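Local coordinates for protein alternansucrase (Leuconostoc mesenteroides, PDB 6HVG) that belongs to glycoside hydrolase family 70 and joins a TIM-barrel-type core to choline-binding-type repeats, at residues A[452-457]-A[478-483]; A[413-418]-A[499-504]. All coordinates share one frame; numbering follows the deposited sequence.

Interaction 1: residues A[452-457]-A[478-483]; sequences NYLNFM and NDAAFV
L454 and A481 are the residues whose CA atoms come nearest, 6.5 Å apart, and the two segments run in the same general direction but are clearly inclined to each other. This is a helix-helix contact between helix 447-462 and helix 474-495. It belongs to a helical part of the family 70 region, probably the small helical domain known as domain IV in these proteins. The contact is small and apolar, and one leucine carries it. L454 points its side chain at the other helix. Its CG lies anti to the carbonyl carbon (chi1 -66°), which sends the fork of the two methyls across the gap. The two methyls do different work. CD1 meets the methyl of A480, with L454 CD1 3.8 Å from A480 CB. The small alanine side chains probably allow the leucine to approach the backbone itself. Around this point Y468 packs on both L454 and A480, L477 touches L454, and W444 covers A481. Y453, beside L454, and M457, about a turn on, both pack on I484 of helix 474-495. The second methyl of the leucine, CD2, rests on the backbone where A480 joins A481. There L454 CD2 lies 4.0 Å from A481 CB and 3.4 Å from A481 N.

Interaction 2: residues A[413-418]-A[499-504]; sequences DTWYRP and EWLRDA
W415 and R502 meet face to face. The guanidinium lies flat on the indole, with the two centres 3.5 Å apart and the planes at 4°. R502 CZ stands over the five-membered ring, which makes this a cation-pi stack. The arginine chain follows the indole as well. R502 CD sits over the six-membered ring, 3.8 Å from its centroid, in a CH-pi contact. A bend at chi2 (-85°) lays the chain along the ring instead of pointing it away. At the far end of the indole, W415 CH2 touches the L501 methyl CD2 at 3.6 Å. The arginine lies over one face; L501 CD2 comes in obliquely near CH2 from the other side of the ring plane, so the far end of the indole is held between the two side chains. In the next shell, E404 ties both partners: its OE2 makes a salt bridge to R502 NH2, which should hold the guanidinium against turning on the ring, and its backbone bonds to that of W415. P438 touches both W415 and L501, and the nearby D413 carboxylate turns to Y1260. This is an Arg-Trp cation-pi stack joining strand 415-416, paired antiparallel with 437-438, to the start of helix 499-511, probably in the helical domain IV of family 70 proteins.

How the interactions relate
Along the chain the order is 413-418, 452-457, 478-483, 499-504, so both segments of interaction 1 fall between the two segments of interaction 2. The centres of the contacts are about 15 Å apart, on the same side of the chain's centre. Helix 474-495, which carries half of interaction 1, is followed directly by helix 499-511 of interaction 2. The two contacts also touch: F456 CE2 of interaction 1 lies 3.4 Å from A504 O of interaction 2. Interaction 1 joins two helices, while interaction 2 joins strand 415-416 to helix 499-511, two helices beyond 447-462. Both probably lie in the helical domain IV, where 413-504 also meets Y1260 and L1285 from much later in the chain.

Interaction 1: residues A[452-457]-A[478-483]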
ATOM      1  N   ASN A 452     -17.515  29.358  11.762  1.00 47.70           N
ATOM      2  CA  ASN A 452     -17.561  28.591  10.517  1.00 48.63           C
ATOM      3  C   ASN A 452     -18.967  28.057  10.244  1.00 51.79           C
ATOM      4  O   ASN A 452     -19.442  28.125   9.112  1.00 62.03           O
ATOM      5  CB  ASN A 452     -16.547  27.448  10.531  1.00 45.30           C
ATOM      6  CG  ASN A 452     -15.114  27.931  10.402  1.00 42.98           C
ATOM      7  OD1 ASN A 452     -14.858  29.044   9.978  1.00 43.98           O
ATOM      8  ND2 ASN A 452     -14.176  27.078  10.746  1.00 41.81           N
ATOM      9  N   TYR A 453     -19.625  27.549  11.279  1.00 50.40           N
ATOM     10  CA  TYR A 453     -21.006  27.108  11.172  1.00 49.15           C
ATOM     11  C   TYR A 453     -21.883  28.237  10.658  1.00 52.32           C
ATOM     12  O   TYR A 453     -22.649  28.038   9.735  1.00 53.13           O
ATOM     13  CB  TYR A 453     -21.529  26.630  12.526  1.00 47.01           C
ATOM     14  CG  TYR A 453     -23.040  26.528  12.626  1.00 45.64           C
ATOM     15  CD1 TYR A 453     -23.714  25.385  12.218  1.00 45.95           C
ATOM     16  CD2 TYR A 453     -23.787  27.560  13.138  1.00 46.98           C
ATOM     17  CE1 TYR A 453     -25.094  25.285  12.323  1.00 46.88           C
ATOM     18  CE2 TYR A 453     -25.172  27.479  13.246  1.00 48.81           C
ATOM     19  CZ  TYR A 453     -25.823  26.341  12.846  1.00 47.99           C
ATOM     20  OH  TYR A 453     -27.189  26.297  12.962  1.00 47.25           O
ATOM     21  N   LEU A 454     -21.759  29.420  11.256  1.00 54.15           N
ATOM     22  CA  LEU A 454     -22.570  30.574  10.879  1.00 53.95           C
ATOM     23  C   LEU A 454     -22.349  30.972   9.438  1.00 53.52           C
ATOM     24  O   LEU A 454     -23.322  31.171   8.706  1.00 58.58           O
ATOM     25  CB  LEU A 454     -22.275  31.786  11.769  1.00 54.43           C
ATOM     26  CG  LEU A 454     -22.685  31.612  13.223  1.00 55.29           C
ATOM     27  CD1 LEU A 454     -22.124  32.757  14.034  1.00 57.46           C
ATOM     28  CD2 LEU A 454     -24.199  31.548  13.405  1.00 56.65           C
ATOM     29  N   ASN A 455     -21.087  31.053   9.024  1.00 52.67           N
ATOM     30  CA  ASN A 455     -20.769  31.376   7.635  1.00 51.32           C
ATOM     31  C   ASN A 455     -21.287  30.310   6.647  1.00 53.68           C
ATOM     32  O   ASN A 455     -21.786  30.646   5.582  1.00 55.54           O
ATOM     33  CB  ASN A 455     -19.269  31.543   7.445  1.00 48.78           C
ATOM     34  CG  ASN A 455     -18.727  32.742   8.158  1.00 48.21           C
ATOM     35  OD1 ASN A 455     -19.473  33.584   8.642  1.00 57.09           O
ATOM     36  ND2 ASN A 455     -17.423  32.839   8.225  1.00 46.76           N
ATOM     37  N   PHE A 456     -21.164  29.033   6.996  1.00 55.55           N
ATOM     38  CA  PHE A 456     -21.628  27.952   6.133  1.00 59.96           C
ATOM     39  C   PHE A 456     -23.160  27.959   5.953  1.00 61.04           C
ATOM     40  O   PHE A 456     -23.653  27.875   4.831  1.00 67.46           O
ATOM     41  CB  PHE A 456     -21.162  26.615   6.692  1.00 59.78           C
ATOM     42  CG  PHE A 456     -21.538  25.431   5.856  1.00 61.67           C
ATOM     43  CD1 PHE A 456     -20.734  25.037   4.805  1.00 64.05           C
ATOM     44  CD2 PHE A 456     -22.651  24.663   6.169  1.00 63.29           C
ATOM     45  CE1 PHE A 456     -21.052  23.918   4.053  1.00 64.35           C
ATOM     46  CE2 PHE A 456     -22.988  23.556   5.410  1.00 63.96           C
ATOM     47  CZ  PHE A 456     -22.193  23.201   4.340  1.00 64.61           C
ATOM     48  N   MET A 457     -23.905  28.055   7.050  1.00 60.55           N
ATOM     49  CA  MET A 457     -25.369  28.064   6.991  1.00 64.17           C
ATOM     50  C   MET A 457     -25.904  29.305   6.289  1.00 64.80           C
ATOM     51  O   MET A 457     -26.877  29.212   5.537  1.00 68.24           O
ATOM     52  CB  MET A 457     -25.981  27.989   8.382  1.00 65.52           C
ATOM     53  CG  MET A 457     -25.690  26.691   9.115  1.00 66.15           C
ATOM     54  SD  MET A 457     -26.667  25.279   8.583  1.00 67.94           S
ATOM     55  CE  MET A 457     -25.392  24.288   7.855  1.00 62.86           C
ATOM     56  N   ASN A 478     -23.431  34.498  18.963  1.00 50.74           N
ATOM     57  CA  ASN A 478     -24.655  33.915  19.521  1.00 51.72           C
ATOM     58  C   ASN A 478     -25.926  34.569  18.969  1.00 52.44           C
ATOM     59  O   ASN A 478     -26.907  33.884  18.708  1.00 50.54           O
ATOM     60  CB  ASN A 478     -24.625  33.987  21.053  1.00 50.17           C
ATOM     61  CG  ASN A 478     -23.607  33.036  21.670  1.00 47.74           C
ATOM     62  OD1 ASN A 478     -23.254  32.047  21.063  1.00 48.07           O
ATOM     63  ND2 ASN A 478     -23.143  33.336  22.862  1.00 47.65           N
ATOM     64  N   ASP A 479     -25.906  35.891  18.793  1.00 54.16           N
ATOM     65  CA  ASP A 479     -27.027  36.604  18.151  1.00 54.90           C
ATOM     66  C   ASP A 479     -27.216  36.097  16.714  1.00 56.32           C
ATOM     67  O   ASP A 479     -28.342  35.897  16.260  1.00 61.71           O
ATOM     68  CB  ASP A 479     -26.779  38.122  18.117  1.00 53.04           C
ATOM     69  CG  ASP A 479     -26.974  38.789  19.462  1.00 54.34           C
ATOM     70  OD1 ASP A 479     -27.479  38.137  20.396  1.00 54.30           O
ATOM     71  OD2 ASP A 479     -26.619  39.989  19.594  1.00 52.97           O
ATOM     72  N   ALA A 480     -26.103  35.897  16.005  1.00 51.93           N
ATOM     73  CA  ALA A 480     -26.123  35.402  14.636  1.00 52.07           C
ATOM     74  C   ALA A 480     -26.585  33.953  14.559  1.00 54.62           C
ATOM     75  O   ALA A 480     -27.209  33.562  13.582  1.00 58.25           O
ATOM     76  CB  ALA A 480     -24.754  35.550  13.997  1.00 48.88           C
ATOM     77  N   ALA A 481     -26.298  33.169  15.588  1.00 54.64           N
ATOM     78  CA  ALA A 481     -26.788  31.796  15.658  1.00 53.43           C
ATOM     79  C   ALA A 481     -28.301  31.750  15.736  1.00 54.68           C
ATOM     80  O   ALA A 481     -28.916  30.886  15.148  1.00 61.80           O
ATOM     81  CB  ALA A 481     -26.164  31.077  16.843  1.00 52.08           C
ATOM     82  N   PHE A 482     -28.892  32.696  16.459  1.00 57.18           N
ATOM     83  CA  PHE A 482     -30.339  32.721  16.650  1.00 58.40           C
ATOM     84  C   PHE A 482     -31.100  33.166  15.404  1.00 60.16           C
ATOM     85  O   PHE A 482     -32.136  32.586  15.103  1.00 59.91           O
ATOM     86  CB  PHE A 482     -30.727  33.572  17.850  1.00 57.14           C
ATOM     87  CG  PHE A 482     -32.178  33.458  18.215  1.00 59.79           C
ATOM     88  CD1 PHE A 482     -32.683  32.286  18.778  1.00 60.95           C
ATOM     89  CD2 PHE A 482     -33.056  34.520  17.977  1.00 62.44           C
ATOM     90  CE1 PHE A 482     -34.034  32.182  19.111  1.00 62.68           C
ATOM     91  CE2 PHE A 482     -34.403  34.420  18.301  1.00 62.49           C
ATOM     92  CZ  PHE A 482     -34.891  33.249  18.866  1.00 62.49           C
ATOM     93  N   VAL A 483     -30.574  34.136  14.654  1.00 61.15           N
ATOM     94  CA  VAL A 483     -31.214  34.497  13.383  1.00 63.23           C
ATOM     95  C   VAL A 483     -31.132  33.317  12.403  1.00 63.34           C
ATOM     96  O   VAL A 483     -32.047  33.113  11.620  1.00 71.07           O
ATOM     97  CB  VAL A 483     -30.691  35.812  12.729  1.00 61.42           C
ATOM     98  CG1 VAL A 483     -30.740  36.943  13.719  1.00 61.60           C
ATOM     99  CG2 VAL A 483     -29.290  35.672  12.191  1.00 66.19           C
TER

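Interaction 2: residues A[413-418]-A[499-504]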
ATOM      1  N   ASP A 413     -22.336  15.513  14.681  1.00 52.88           N
ATOM      2  CA  ASP A 413     -23.600  15.445  13.938  1.00 52.59           C
ATOM      3  C   ASP A 413     -24.757  14.952  14.802  1.00 53.01           C
ATOM      4  O   ASP A 413     -25.823  14.578  14.301  1.00 55.57           O
ATOM      5  CB  ASP A 413     -23.433  14.543  12.709  1.00 55.15           C
ATOM      6  CG  ASP A 413     -22.981  13.130  13.075  1.00 54.02           C
ATOM      7  OD1 ASP A 413     -22.768  12.840  14.265  1.00 57.59           O
ATOM      8  OD2 ASP A 413     -22.843  12.312  12.169  1.00 52.26           O
ATOM      9  N   THR A 414     -24.553  14.940  16.123  1.00 52.28           N
ATOM     10  CA  THR A 414     -25.628  14.655  17.096  1.00 50.77           C
ATOM     11  C   THR A 414     -26.757  15.648  16.971  1.00 51.04           C
ATOM     12  O   THR A 414     -26.527  16.853  16.835  1.00 54.11           O
ATOM     13  CB  THR A 414     -25.116  14.733  18.555  1.00 49.98           C
ATOM     14  OG1 THR A 414     -24.402  13.545  18.883  1.00 46.92           O
ATOM     15  CG2 THR A 414     -26.275  14.851  19.548  1.00 52.03           C
ATOM     16  N   TRP A 415     -27.976  15.120  17.014  1.00 54.60           N
ATOM     17  CA  TRP A 415     -29.177  15.905  17.189  1.00 52.03           C
ATOM     18  C   TRP A 415     -29.720  15.613  18.584  1.00 51.96           C
ATOM     19  O   TRP A 415     -29.544  14.501  19.098  1.00 48.42           O
ATOM     20  CB  TRP A 415     -30.206  15.538  16.116  1.00 52.93           C
ATOM     21  CG  TRP A 415     -29.881  16.069  14.744  1.00 52.60           C
ATOM     22  CD1 TRP A 415     -28.645  16.150  14.161  1.00 51.33           C
ATOM     23  CD2 TRP A 415     -30.811  16.580  13.783  1.00 51.46           C
ATOM     24  NE1 TRP A 415     -28.750  16.703  12.923  1.00 51.82           N
ATOM     25  CE2 TRP A 415     -30.070  16.972  12.663  1.00 52.35           C
ATOM     26  CE3 TRP A 415     -32.193  16.751  13.765  1.00 55.01           C
ATOM     27  CZ2 TRP A 415     -30.671  17.528  11.523  1.00 55.44           C
ATOM     28  CZ3 TRP A 415     -32.794  17.310  12.629  1.00 56.91           C
ATOM     29  CH2 TRP A 415     -32.031  17.674  11.528  1.00 56.76           C
ATOM     30  N   TYR A 416     -30.362  16.618  19.189  1.00 52.44           N
ATOM     31  CA  TYR A 416     -30.939  16.497  20.526  1.00 53.56           C
ATOM     32  C   TYR A 416     -32.367  17.036  20.555  1.00 56.48           C
ATOM     33  O   TYR A 416     -32.825  17.639  19.581  1.00 62.73           O
ATOM     34  CB  TYR A 416     -30.059  17.197  21.577  1.00 52.74           C
ATOM     35  CG  TYR A 416     -30.181  18.697  21.625  1.00 51.83           C
ATOM     36  CD1 TYR A 416     -29.722  19.484  20.591  1.00 51.69           C
ATOM     37  CD2 TYR A 416     -30.766  19.336  22.722  1.00 54.98           C
ATOM     38  CE1 TYR A 416     -29.842  20.863  20.634  1.00 55.04           C
ATOM     39  CE2 TYR A 416     -30.878  20.717  22.778  1.00 55.48           C
ATOM     40  CZ  TYR A 416     -30.414  21.473  21.731  1.00 55.39           C
ATOM     41  OH  TYR A 416     -30.522  22.846  21.776  1.00 57.20           O
ATOM     42  N   ARG A 417     -33.069  16.802  21.665  1.00 57.02           N
ATOM     43  CA  ARG A 417     -34.429  17.285  21.847  1.00 58.89           C
ATOM     44  C   ARG A 417     -34.411  18.521  22.726  1.00 57.98           C
ATOM     45  O   ARG A 417     -34.217  18.401  23.929  1.00 61.76           O
ATOM     46  CB  ARG A 417     -35.304  16.200  22.488  1.00 61.02           C
ATOM     47  CG  ARG A 417     -36.773  16.591  22.633  1.00 61.85           C
ATOM     48  CD  ARG A 417     -37.549  15.671  23.565  1.00 63.15           C
ATOM     49  NE  ARG A 417     -38.960  16.070  23.662  1.00 65.28           N
ATOM     50  CZ  ARG A 417     -39.863  15.489  24.449  1.00 63.77           C
ATOM     51  NH1 ARG A 417     -39.521  14.482  25.242  1.00 64.07           N
ATOM     52  NH2 ARG A 417     -41.116  15.918  24.432  1.00 61.19           N
ATOM     53  N   PRO A 418     -34.607  19.715  22.138  1.00 58.38           N
ATOM     54  CA  PRO A 418     -34.700  20.903  22.999  1.00 60.15           C
ATOM     55  C   PRO A 418     -36.006  20.931  23.751  1.00 60.38           C
ATOM     56  O   PRO A 418     -36.967  20.362  23.288  1.00 65.10           O
ATOM     57  CB  PRO A 418     -34.643  22.079  22.007  1.00 60.60           C
ATOM     58  CG  PRO A 418     -35.149  21.509  20.738  1.00 61.36           C
ATOM     59  CD  PRO A 418     -34.661  20.081  20.714  1.00 58.83           C
ATOM     60  N   GLU A 499     -34.813  16.603   6.566  1.00 78.18           N
ATOM     61  CA  GLU A 499     -33.740  15.884   5.870  1.00 76.14           C
ATOM     62  C   GLU A 499     -32.785  16.834   5.179  1.00 70.31           C
ATOM     63  O   GLU A 499     -31.592  16.570   5.100  1.00 66.21           O
ATOM     64  CB  GLU A 499     -34.301  14.860   4.867  1.00 82.00           C
ATOM     65  CG  GLU A 499     -35.116  13.726   5.494  1.00 85.55           C
ATOM     66  CD  GLU A 499     -34.332  12.876   6.504  1.00 88.91           C
ATOM     67  OE1 GLU A 499     -33.118  12.624   6.282  1.00 88.86           O
ATOM     68  OE2 GLU A 499     -34.935  12.455   7.524  1.00 83.26           O
ATOM     69  N   TRP A 500     -33.314  17.933   4.657  1.00 70.15           N
ATOM     70  CA  TRP A 500     -32.474  18.987   4.068  1.00 72.56           C
ATOM     71  C   TRP A 500     -31.415  19.501   5.072  1.00 75.33           C
ATOM     72  O   TRP A 500     -30.286  19.816   4.688  1.00 69.94           O
ATOM     73  CB  TRP A 500     -33.337  20.154   3.553  1.00 75.22           C
ATOM     74  CG  TRP A 500     -33.937  20.911   4.659  1.00 76.80           C
ATOM     75  CD1 TRP A 500     -35.087  20.609   5.332  1.00 76.81           C
ATOM     76  CD2 TRP A 500     -33.381  22.064   5.294  1.00 78.45           C
ATOM     77  NE1 TRP A 500     -35.299  21.523   6.323  1.00 79.30           N
ATOM     78  CE2 TRP A 500     -34.265  22.429   6.327  1.00 79.60           C
ATOM     79  CE3 TRP A 500     -32.225  22.832   5.084  1.00 74.63           C
ATOM     80  CZ2 TRP A 500     -34.027  23.535   7.155  1.00 74.73           C
ATOM     81  CZ3 TRP A 500     -31.996  23.923   5.907  1.00 74.55           C
ATOM     82  CH2 TRP A 500     -32.897  24.265   6.929  1.00 72.48           C
ATOM     83  N   LEU A 501     -31.796  19.574   6.355  1.00 74.70           N
ATOM     84  CA  LEU A 501     -30.902  20.014   7.437  1.00 70.55           C
ATOM     85  C   LEU A 501     -29.882  18.929   7.803  1.00 66.79           C
ATOM     86  O   LEU A 501     -28.705  19.218   7.958  1.00 67.45           O
ATOM     87  CB  LEU A 501     -31.714  20.407   8.672  1.00 71.90           C
ATOM     88  CG  LEU A 501     -30.988  21.058   9.861  1.00 72.60           C
ATOM     89  CD1 LEU A 501     -30.330  22.393   9.542  1.00 74.78           C
ATOM     90  CD2 LEU A 501     -31.983  21.275  10.986  1.00 73.59           C
ATOM     91  N   ARG A 502     -30.317  17.679   7.895  1.00 63.53           N
ATOM     92  CA  ARG A 502     -29.380  16.568   8.112  1.00 61.50           C
ATOM     93  C   ARG A 502     -28.232  16.635   7.109  1.00 62.09           C
ATOM     94  O   ARG A 502     -27.072  16.472   7.462  1.00 63.70           O
ATOM     95  CB  ARG A 502     -30.079  15.213   7.986  1.00 57.96           C
ATOM     96  CG  ARG A 502     -31.065  14.903   9.100  1.00 56.72           C
ATOM     97  CD  ARG A 502     -30.379  14.296  10.305  1.00 55.32           C
ATOM     98  NE  ARG A 502     -31.326  13.983  11.372  1.00 54.58           N
ATOM     99  CZ  ARG A 502     -30.997  13.508  12.571  1.00 54.74           C
ATOM    100  NH1 ARG A 502     -29.735  13.292  12.902  1.00 54.55           N
ATOM    101  NH2 ARG A 502     -31.940  13.270  13.468  1.00 57.73           N
ATOM    102  N   ASP A 503     -28.567  16.870   5.847  1.00 64.93           N
ATOM    103  CA  ASP A 503     -27.561  16.937   4.781  1.00 68.34           C
ATOM    104  C   ASP A 503     -26.684  18.180   4.899  1.00 65.33           C
ATOM    105  O   ASP A 503     -25.500  18.131   4.579  1.00 64.47           O
ATOM    106  CB  ASP A 503     -28.236  16.885   3.399  1.00 74.60           C
ATOM    107  CG  ASP A 503     -28.989  15.566   3.158  1.00 80.32           C
ATOM    108  OD1 ASP A 503     -28.670  14.552   3.839  1.00 81.01           O
ATOM    109  OD2 ASP A 503     -29.893  15.542   2.280  1.00 83.33           O
ATOM    110  N   ALA A 504     -27.271  19.290   5.341  1.00 62.89           N
ATOM    111  CA  ALA A 504     -26.512  20.524   5.601  1.00 60.44           C
ATOM    112  C   ALA A 504     -25.531  20.358   6.776  1.00 57.52           C
ATOM    113  O   ALA A 504     -24.373  20.744   6.686  1.00 55.44           O
ATOM    114  CB  ALA A 504     -27.463  21.672   5.862  1.00 60.15           C
TER